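Side-chain contacts in lipid binding hydrolase (Escherichia coli, PDB 2IF6), which is probably a hydrolase of the permuted papain-like amidase family, its natural substrate not firmly established: residues A[45-48]-A[52-55]; A[5-10]-A[86-91]. All coordinates share one frame; numbering follows the deposited sequence.

Contact 1 pairs strands 43-49 and 53-57, a beta hairpin at one edge of the six-stranded antiparallel sheet; contact 2 sets the loop that leads into strand 10-13 of the same sheet against helix 81-91. Their centres lie about 11 Å apart, and along the chain the hairpin is nested between the two segments of contact 2. They meet directly where Phe47 CE1 packs 3.2 Å from Ala91 O, so helix 81-91 touches both. Helix 112-124 is a common neighbour as well, receiving Phe47 from one contact and Leu87 from the other. Together the two contacts bring the hairpin edge and the lead into strand 10-13 against helices 81-91 and 112-124 of this permuted papain-like domain.

Contact 1: residues A[45-48]-A[52-55]; sequences YVFE and PVKY
With chi1 at 170°, Phe47 sends its ring away from its own N, while Tyr55, chi1 -54°, keeps CG beside its N; the two rings meet across the strands, Phe47 CD1 lying 4.1 Å from Tyr55 CE1. Phe47 and Tyr55 are a non-hydrogen-bonded antiparallel pair of the two strands. The outer atoms of the Phe47 ring lie closer still to Val53, whose CG1 comes within 3.3 Å of Phe47 CE1, a tight fit. Tyr45 crosses Tyr55 at about a right angle, its CD1 resting 4.0 Å from Tyr55 CB. The next pair, Glu48 and Lys54, is the hydrogen-bonded one: Glu48 N reaches Lys54 O at 2.9 Å, almost straight (165°), and Lys54 N returns a 3.0 Å bond to Glu48 O. Their side chains leave from the other face, where Glu48 CG and Lys54 CG lie side by side, 4.3 Å apart, while the charged ends do not meet. Glu48 instead bonds through OE2 to Thr56 OG1 and through OE1 to His33 NE2; with Cys112 this gives the geometry of a Cys-His-Glu triad, the glutamate taking the place of papain's asparagine, a role that remains unconfirmed. In this sheet-edge hairpin, Phe47 packs on Val115 and Val119 of helix 112-124, Val46 leans on helix 58-63, and Arg40 of strand 33-40 makes cation-pi contacts with Tyr45 and Tyr55.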
ATOM      1  N   TYR A  45     -14.146   2.432   5.303  1.00 15.53           N
ATOM      2  CA  TYR A  45     -13.484   1.155   5.260  1.00 14.88           C
ATOM      3  C   TYR A  45     -12.133   1.353   4.595  1.00 15.24           C
ATOM      4  O   TYR A  45     -11.970   2.284   3.806  1.00 15.64           O
ATOM      5  CB  TYR A  45     -14.308   0.145   4.458  1.00 15.95           C
ATOM      6  CG  TYR A  45     -15.582  -0.296   5.186  1.00 16.48           C
ATOM      7  CD1 TYR A  45     -15.717  -1.603   5.676  1.00 15.75           C
ATOM      8  CD2 TYR A  45     -16.649   0.590   5.372  1.00 13.75           C
ATOM      9  CE1 TYR A  45     -16.870  -2.007   6.334  1.00 16.02           C
ATOM     10  CE2 TYR A  45     -17.830   0.195   6.066  1.00 14.18           C
ATOM     11  CZ  TYR A  45     -17.923  -1.112   6.515  1.00 17.71           C
ATOM     12  OH  TYR A  45     -19.054  -1.523   7.182  1.00 20.40           O
ATOM     13  N   VAL A  46     -11.191   0.463   4.885  1.00 13.15           N
ATOM     14  CA  VAL A  46      -9.899   0.454   4.220  1.00 13.82           C
ATOM     15  C   VAL A  46      -9.847  -0.768   3.280  1.00 14.54           C
ATOM     16  O   VAL A  46      -9.901  -1.937   3.731  1.00 16.18           O
ATOM     17  CB  VAL A  46      -8.698   0.454   5.237  1.00 12.71           C
ATOM     18  CG1 VAL A  46      -7.347   0.368   4.483  1.00 12.84           C
ATOM     19  CG2 VAL A  46      -8.755   1.690   6.144  1.00 11.71           C
ATOM     20  N   PHE A  47      -9.758  -0.487   1.974  1.00 14.47           N
ATOM     21  CA  PHE A  47      -9.555  -1.508   0.941  1.00 14.36           C
ATOM     22  C   PHE A  47      -8.073  -1.856   0.952  1.00 15.21           C
ATOM     23  O   PHE A  47      -7.236  -0.962   0.740  1.00 13.52           O
ATOM     24  CB  PHE A  47      -9.906  -0.863  -0.416  1.00 15.17           C
ATOM     25  CG  PHE A  47      -9.537  -1.681  -1.623  1.00 14.99           C
ATOM     26  CD1 PHE A  47     -10.386  -2.703  -2.070  1.00 15.66           C
ATOM     27  CD2 PHE A  47      -8.369  -1.395  -2.359  1.00 14.75           C
ATOM     28  CE1 PHE A  47     -10.102  -3.454  -3.225  1.00 14.83           C
ATOM     29  CE2 PHE A  47      -8.057  -2.166  -3.530  1.00 19.63           C
ATOM     30  CZ  PHE A  47      -8.937  -3.192  -3.955  1.00 17.01           C
ATOM     31  N   GLU A  48      -7.740  -3.128   1.216  1.00 14.54           N
ATOM     32  CA  GLU A  48      -6.326  -3.516   1.364  1.00 15.48           C
ATOM     33  C   GLU A  48      -6.071  -4.936   0.882  1.00 15.71           C
ATOM     34  O   GLU A  48      -6.966  -5.772   0.952  1.00 14.85           O
ATOM     35  CB  GLU A  48      -5.912  -3.418   2.833  1.00 14.79           C
ATOM     36  CG  GLU A  48      -6.866  -4.231   3.754  1.00 17.79           C
ATOM     37  CD  GLU A  48      -6.354  -4.364   5.170  1.00 22.36           C
ATOM     38  OE1 GLU A  48      -5.171  -4.054   5.430  1.00 26.74           O
ATOM     39  OE2 GLU A  48      -7.126  -4.823   6.036  1.00 23.78           O
ATOM     40  N   PRO A  52      -7.204 -12.212   1.723  1.00 23.42           N
ATOM     41  CA  PRO A  52      -7.302 -11.704   0.370  1.00 22.16           C
ATOM     42  C   PRO A  52      -7.398 -10.156   0.310  1.00 20.39           C
ATOM     43  O   PRO A  52      -7.307  -9.492   1.338  1.00 20.99           O
ATOM     44  CB  PRO A  52      -8.639 -12.269  -0.072  1.00 21.78           C
ATOM     45  CG  PRO A  52      -9.490 -12.117   1.187  1.00 22.69           C
ATOM     46  CD  PRO A  52      -8.540 -12.299   2.363  1.00 23.61           C
ATOM     47  N   VAL A  53      -7.602  -9.616  -0.886  1.00 18.12           N
ATOM     48  CA  VAL A  53      -7.977  -8.201  -1.014  1.00 16.71           C
ATOM     49  C   VAL A  53      -9.394  -8.087  -0.459  1.00 17.15           C
ATOM     50  O   VAL A  53     -10.286  -8.902  -0.773  1.00 15.77           O
ATOM     51  CB  VAL A  53      -7.920  -7.703  -2.472  1.00 16.21           C
ATOM     52  CG1 VAL A  53      -8.436  -6.242  -2.560  1.00 17.03           C
ATOM     53  CG2 VAL A  53      -6.458  -7.869  -3.094  1.00 17.72           C
ATOM     54  N   LYS A  54      -9.612  -7.084   0.379  1.00 17.39           N
ATOM     55  CA  LYS A  54     -10.830  -7.004   1.192  1.00 18.34           C
ATOM     56  C   LYS A  54     -11.028  -5.592   1.736  1.00 17.57           C
ATOM     57  O   LYS A  54     -10.104  -4.754   1.707  1.00 17.31           O
ATOM     58  CB  LYS A  54     -10.717  -7.955   2.396  1.00 17.87           C
ATOM     59  CG  LYS A  54      -9.712  -7.431   3.456  1.00 19.57           C
ATOM     60  CD  LYS A  54      -9.415  -8.430   4.564  1.00 22.37           C
ATOM     61  CE  LYS A  54     -10.437  -8.311   5.682  1.00 28.73           C
ATOM     62  NZ  LYS A  54     -10.269  -9.417   6.697  1.00 36.47           N
ATOM     63  N   TYR A  55     -12.221  -5.351   2.254  1.00 16.60           N
ATOM     64  CA  TYR A  55     -12.529  -4.145   3.039  1.00 17.50           C
ATOM     65  C   TYR A  55     -12.464  -4.416   4.539  1.00 17.89           C
ATOM     66  O   TYR A  55     -13.004  -5.418   5.029  1.00 18.88           O
ATOM     67  CB  TYR A  55     -13.948  -3.677   2.766  1.00 17.88           C
ATOM     68  CG  TYR A  55     -14.320  -3.449   1.329  1.00 19.12           C
ATOM     69  CD1 TYR A  55     -13.784  -2.380   0.602  1.00 18.27           C
ATOM     70  CD2 TYR A  55     -15.265  -4.269   0.710  1.00 20.48           C
ATOM     71  CE1 TYR A  55     -14.177  -2.142  -0.705  1.00 17.29           C
ATOM     72  CE2 TYR A  55     -15.649  -4.065  -0.585  1.00 18.75           C
ATOM     73  CZ  TYR A  55     -15.114  -2.999  -1.292  1.00 19.65           C
ATOM     74  OH  TYR A  55     -15.515  -2.833  -2.583  1.00 17.90           O
TER

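Contact 2: residues A[5-10]-A[86-91]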
ATOM      1  N   PRO A   5     -12.541  11.363   6.374  1.00 18.51           N
ATOM      2  CA  PRO A   5     -12.175  10.352   5.398  1.00 17.41           C
ATOM      3  C   PRO A   5     -12.961  10.492   4.108  1.00 16.40           C
ATOM      4  O   PRO A   5     -14.183  10.803   4.138  1.00 16.06           O
ATOM      5  CB  PRO A   5     -12.503   9.016   6.110  1.00 16.90           C
ATOM      6  CG  PRO A   5     -12.292   9.356   7.593  1.00 17.92           C
ATOM      7  CD  PRO A   5     -12.831  10.773   7.702  1.00 19.15           C
ATOM      8  N   GLN A   6     -12.255  10.338   2.999  1.00 15.90           N
ATOM      9  CA  GLN A   6     -12.874  10.341   1.665  1.00 16.94           C
ATOM     10  C   GLN A   6     -12.358   9.166   0.867  1.00 16.91           C
ATOM     11  O   GLN A   6     -11.196   8.780   1.003  1.00 16.37           O
ATOM     12  CB  GLN A   6     -12.585  11.661   0.917  1.00 17.48           C
ATOM     13  CG  GLN A   6     -13.244  12.885   1.553  1.00 18.12           C
ATOM     14  CD  GLN A   6     -12.739  14.228   1.002  1.00 19.59           C
ATOM     15  OE1 GLN A   6     -12.019  14.274   0.040  1.00 20.17           O
ATOM     16  NE2 GLN A   6     -13.131  15.322   1.642  1.00 25.21           N
ATOM     17  N   THR A   7     -13.213   8.629  -0.002  1.00 15.46           N
ATOM     18  CA  THR A   7     -12.842   7.525  -0.866  1.00 15.95           C
ATOM     19  C   THR A   7     -11.624   7.922  -1.707  1.00 15.95           C
ATOM     20  O   THR A   7     -11.584   9.035  -2.299  1.00 15.39           O
ATOM     21  CB  THR A   7     -13.991   7.162  -1.828  1.00 16.36           C
ATOM     22  OG1 THR A   7     -15.096   6.633  -1.068  1.00 17.59           O
ATOM     23  CG2 THR A   7     -13.497   6.118  -2.838  1.00 15.20           C
ATOM     24  N   GLY A   8     -10.645   7.028  -1.768  1.00 15.72           N
ATOM     25  CA  GLY A   8      -9.390   7.345  -2.412  1.00 14.59           C
ATOM     26  C   GLY A   8      -8.234   7.767  -1.504  1.00 15.72           C
ATOM     27  O   GLY A   8      -7.095   7.694  -1.957  1.00 16.63           O
ATOM     28  N   ASP A   9      -8.494   8.227  -0.266  1.00 14.93           N
ATOM     29  CA  ASP A   9      -7.405   8.606   0.649  1.00 14.10           C
ATOM     30  C   ASP A   9      -6.514   7.380   0.848  1.00 13.78           C
ATOM     31  O   ASP A   9      -7.024   6.251   1.006  1.00 13.34           O
ATOM     32  CB  ASP A   9      -7.914   9.070   2.041  1.00 14.31           C
ATOM     33  CG  ASP A   9      -8.668  10.372   1.991  1.00 14.91           C
ATOM     34  OD1 ASP A   9      -8.714  11.041   0.896  1.00 15.11           O
ATOM     35  OD2 ASP A   9      -9.232  10.722   3.051  1.00 15.80           O
ATOM     36  N   ILE A  10      -5.214   7.577   0.781  1.00 13.08           N
ATOM     37  CA  ILE A  10      -4.300   6.441   0.893  1.00 15.09           C
ATOM     38  C   ILE A  10      -3.701   6.493   2.272  1.00 14.18           C
ATOM     39  O   ILE A  10      -3.159   7.521   2.667  1.00 13.74           O
ATOM     40  CB  ILE A  10      -3.212   6.482  -0.198  1.00 14.47           C
ATOM     41  CG1 ILE A  10      -3.881   6.608  -1.590  1.00 16.56           C
ATOM     42  CG2 ILE A  10      -2.334   5.212  -0.114  1.00 16.37           C
ATOM     43  CD1 ILE A  10      -2.892   6.928  -2.770  1.00 17.83           C
ATOM     44  N   LYS A  86     -15.265   6.157  -9.447  1.00 21.59           N
ATOM     45  CA  LYS A  86     -14.452   5.316 -10.342  1.00 22.03           C
ATOM     46  C   LYS A  86     -13.425   4.477  -9.561  1.00 21.05           C
ATOM     47  O   LYS A  86     -13.207   3.294  -9.887  1.00 20.53           O
ATOM     48  CB  LYS A  86     -13.781   6.144 -11.436  1.00 22.60           C
ATOM     49  CG  LYS A  86     -14.759   6.647 -12.480  1.00 26.07           C
ATOM     50  CD  LYS A  86     -14.075   7.590 -13.461  1.00 32.32           C
ATOM     51  CE  LYS A  86     -15.073   8.138 -14.484  1.00 36.17           C
ATOM     52  NZ  LYS A  86     -14.387   8.990 -15.507  1.00 39.54           N
ATOM     53  N   LEU A  87     -12.813   5.070  -8.533  1.00 19.41           N
ATOM     54  CA  LEU A  87     -11.892   4.298  -7.657  1.00 18.73           C
ATOM     55  C   LEU A  87     -12.638   3.172  -6.968  1.00 18.66           C
ATOM     56  O   LEU A  87     -12.176   2.022  -6.969  1.00 17.93           O
ATOM     57  CB  LEU A  87     -11.228   5.191  -6.605  1.00 19.27           C
ATOM     58  CG  LEU A  87     -10.188   6.179  -7.142  1.00 19.01           C
ATOM     59  CD1 LEU A  87      -9.944   7.211  -6.075  1.00 17.22           C
ATOM     60  CD2 LEU A  87      -8.868   5.528  -7.649  1.00 18.82           C
ATOM     61  N   ALA A  88     -13.793   3.499  -6.388  1.00 18.52           N
ATOM     62  CA  ALA A  88     -14.610   2.487  -5.710  1.00 18.95           C
ATOM     63  C   ALA A  88     -14.975   1.310  -6.634  1.00 20.22           C
ATOM     64  O   ALA A  88     -14.861   0.148  -6.232  1.00 21.43           O
ATOM     65  CB  ALA A  88     -15.847   3.130  -5.103  1.00 16.56           C
ATOM     66  N   GLN A  89     -15.410   1.626  -7.861  1.00 21.35           N
ATOM     67  CA  GLN A  89     -15.806   0.660  -8.907  0.50 22.10           C
ATOM     68  C   GLN A  89     -14.673  -0.277  -9.319  1.00 21.64           C
ATOM     69  O   GLN A  89     -14.834  -1.494  -9.448  1.00 20.89           O
ATOM     70  CB  GLN A  89     -16.246   1.453 -10.149  0.50 22.61           C
ATOM     71  CG  GLN A  89     -17.005   0.691 -11.231  0.50 23.67           C
ATOM     72  CD  GLN A  89     -17.576   1.615 -12.328  0.50 24.48           C
ATOM     73  OE1 GLN A  89     -16.912   2.564 -12.790  0.50 27.17           O
ATOM     74  NE2 GLN A  89     -18.805   1.320 -12.763  0.50 25.47           N
ATOM     75  N   THR A  90     -13.528   0.328  -9.595  1.00 20.84           N
ATOM     76  CA  THR A  90     -12.337  -0.420  -9.973  1.00 20.10           C
ATOM     77  C   THR A  90     -11.848  -1.303  -8.850  1.00 20.25           C
ATOM     78  O   THR A  90     -11.446  -2.426  -9.100  1.00 19.24           O
ATOM     79  CB  THR A  90     -11.218   0.549 -10.396  1.00 21.25           C
ATOM     80  OG1 THR A  90     -11.667   1.288 -11.525  1.00 20.61           O
ATOM     81  CG2 THR A  90      -9.943  -0.199 -10.785  1.00 20.97           C
ATOM     82  N   ALA A  91     -11.882  -0.797  -7.607  1.00 19.76           N
ATOM     83  CA  ALA A  91     -11.409  -1.576  -6.467  1.00 20.01           C
ATOM     84  C   ALA A  91     -12.125  -2.930  -6.437  1.00 20.98           C
ATOM     85  O   ALA A  91     -11.530  -3.942  -6.053  1.00 19.98           O
ATOM     86  CB  ALA A  91     -11.622  -0.841  -5.176  1.00 18.55           C
TER
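Thr7 and Leu87 carry most of this small interface, with Gly8 beside them, where a type II beta turn from Gln6 to Asp9 meets helix 81-91 of the papain-like domain. Leu87 points from the helix toward the turn and lays its CD1 against Gly8 CA at 3.7 Å, the closest approach between the segments. With CG opposite its carbonyl carbon (chi1 -71°), Leu87 directs its CD1 branch at the turn. Gly8 has a positive phi of 98°, as the third position of a type II turn commonly does, and its bare CA lets the leucine methyl lie close against the backbone. Thr7 comes in looser: its CG2 is 4.4 Å from Ala88 CB and 4.5 Å from Leu87 CB, so the methyl rests over the junction of the two residues. Its hydroxyl is engaged by the sheet, bonded to Met39 N of strand 33-40. The meeting of turn and helix is therefore apolar, while polar groups fix the turn from other directions. Gly8 O pairs with Tyr120 OH of helix 112-124, on which Leu87 also packs, and Asp9 OD1 forms a salt bridge with Arg74 of strand 70-75. Within the turn, Asp9 N closes back on Gln6 O, and Gln6 N gives a 3.0 Å bond to Asp9 OD2, arriving from above the carboxylate plane, 62° out of it.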